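Glyoxalase/Bleomycin resistance protein/dioxygenase domain (Frankia sp., PDB 2RK0) is of unconfirmed function but belongs to the glyoxalase/bleomycin resistance protein/dioxygenase superfamily, whose members include metal-dependent lyases and dioxygenases as well as antibiotic-binding proteins. Local coordinates at residues Glu81-Thr84 and Asp85-Val88. Sequence-based numbering, arbitrary orientation.
Sequences ESMT and DLDV
Glu81 sends its backbone N to Asp85 OD2 in a weak, bent hydrogen bond of 3.1 Å. The next amide makes a better one: Ser82 N reaches the same oxygen at 3.0 Å, fairly straight, meeting OD2 on its anti side and out of the carboxylate plane. Asp85 can turn back over the start of its own helix because its CG stands beside its backbone N (chi1 -71°), and its carboxylate receives the Ser82 amide as in one half of a capping box. Ser2 N of the second subunit also bonds to OD2, which thus gathers three N-H groups, and to Glu81 OE1. Asp85 N gives Ser82 O a weak backbone bond of the turn. Selenomethionine Met83 begins the regular helical bonding, its O taking Asp87 N at 2.9 Å; its SE packs against Leu86 CD1 at 4.2 Å. One residue on, Thr84 O accepts Val88 N at 2.8 Å, and the two CG2 methyls meet 4.0 Å apart. This turn opens helix 83-96 of the second beta-alpha-beta-beta-beta module, the repeated unit of the glyoxalase fold, where Met83 and Leu86 pack on Trp110 of strand 109-115 and Leu126 of strand 121-127, and Leu86 also touches Val80 of strand 72-80.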
loop_
_atom_site.group_PDB
_atom_site.type_symbol
_atom_site.label_atom_id
_atom_site.label_comp_id
_atom_site.label_asym_id
_atom_site.label_seq_id
_atom_site.Cartn_x
_atom_site.Cartn_y
_atom_site.Cartn_z
ATOM N N GLU A 81 4.106 -9.274 14.963
ATOM C CA GLU A 81 4.752 -9.219 16.269
ATOM C C GLU A 81 5.687 -10.349 16.673
ATOM O O GLU A 81 6.660 -10.112 17.392
ATOM C CB GLU A 81 3.674 -9.043 17.337
ATOM C CG GLU A 81 2.808 -7.821 17.086
ATOM C CD GLU A 81 1.659 -7.701 18.061
ATOM O OE1 GLU A 81 0.997 -8.728 18.334
ATOM O OE2 GLU A 81 1.412 -6.577 18.543
ATOM N N SER A 82 5.413 -11.570 16.227
ATOM C CA SER A 82 6.280 -12.685 16.596
ATOM C C SER A 82 6.427 -13.682 15.463
ATOM O O SER A 82 5.720 -13.598 14.468
ATOM C CB SER A 82 5.709 -13.409 17.813
ATOM O OG SER A 82 4.506 -14.059 17.458
HETATM N N MSE A 83 7.349 -14.623 15.634
HETATM C CA MSE A 83 7.596 -15.661 14.649
HETATM C C MSE A 83 6.335 -16.507 14.455
HETATM O O MSE A 83 6.044 -16.954 13.349
HETATM C CB MSE A 83 8.742 -16.565 15.112
HETATM C CG MSE A 83 9.196 -17.572 14.072
HETATM SE SE MSE A 83 10.141 -16.668 12.653
HETATM C CE MSE A 83 11.756 -16.126 13.578
ATOM N N THR A 84 5.588 -16.719 15.537
ATOM C CA THR A 84 4.367 -17.512 15.471
ATOM C C THR A 84 3.403 -16.935 14.444
ATOM O O THR A 84 2.711 -17.680 13.755
ATOM C CB THR A 84 3.679 -17.592 16.846
ATOM O OG1 THR A 84 4.505 -18.352 17.742
ATOM C CG2 THR A 84 2.326 -18.267 16.726
ATOM N N ASP A 85 3.361 -15.612 14.334
ATOM C CA ASP A 85 2.495 -14.981 13.353
ATOM C C ASP A 85 2.882 -15.463 11.950
ATOM O O ASP A 85 2.020 -15.754 11.122
ATOM C CB ASP A 85 2.616 -13.456 13.424
ATOM C CG ASP A 85 1.990 -12.883 14.679
ATOM O OD1 ASP A 85 0.886 -13.341 15.046
ATOM O OD2 ASP A 85 2.594 -11.968 15.282
ATOM N N LEU A 86 4.181 -15.543 11.691
ATOM C CA LEU A 86 4.676 -15.995 10.391
ATOM C C LEU A 86 4.389 -17.476 10.195
ATOM O O LEU A 86 4.022 -17.905 9.100
ATOM C CB LEU A 86 6.188 -15.737 10.281
ATOM C CG LEU A 86 6.583 -14.251 10.277
ATOM C CD1 LEU A 86 8.076 -14.100 10.033
ATOM C CD2 LEU A 86 5.795 -13.514 9.197
ATOM N N ASP A 87 4.562 -18.254 11.259
ATOM C CA ASP A 87 4.323 -19.691 11.201
ATOM C C ASP A 87 2.869 -19.939 10.839
ATOM O O ASP A 87 2.567 -20.793 10.016
ATOM C CB ASP A 87 4.617 -20.358 12.553
ATOM C CG ASP A 87 6.078 -20.260 12.959
ATOM O OD1 ASP A 87 6.927 -19.951 12.095
ATOM O OD2 ASP A 87 6.373 -20.504 14.152
ATOM N N VAL A 88 1.973 -19.177 11.458
ATOM C CA VAL A 88 0.549 -19.327 11.199
ATOM C C VAL A 88 0.206 -18.937 9.761
ATOM O O VAL A 88 -0.576 -19.622 9.090
ATOM C CB VAL A 88 -0.288 -18.483 12.188
ATOM C CG1 VAL A 88 -1.765 -18.546 11.814
ATOM C CG2 VAL A 88 -0.084 -18.998 13.621
HETATM O O HOH W 1 2.536 -12.910 18.339
#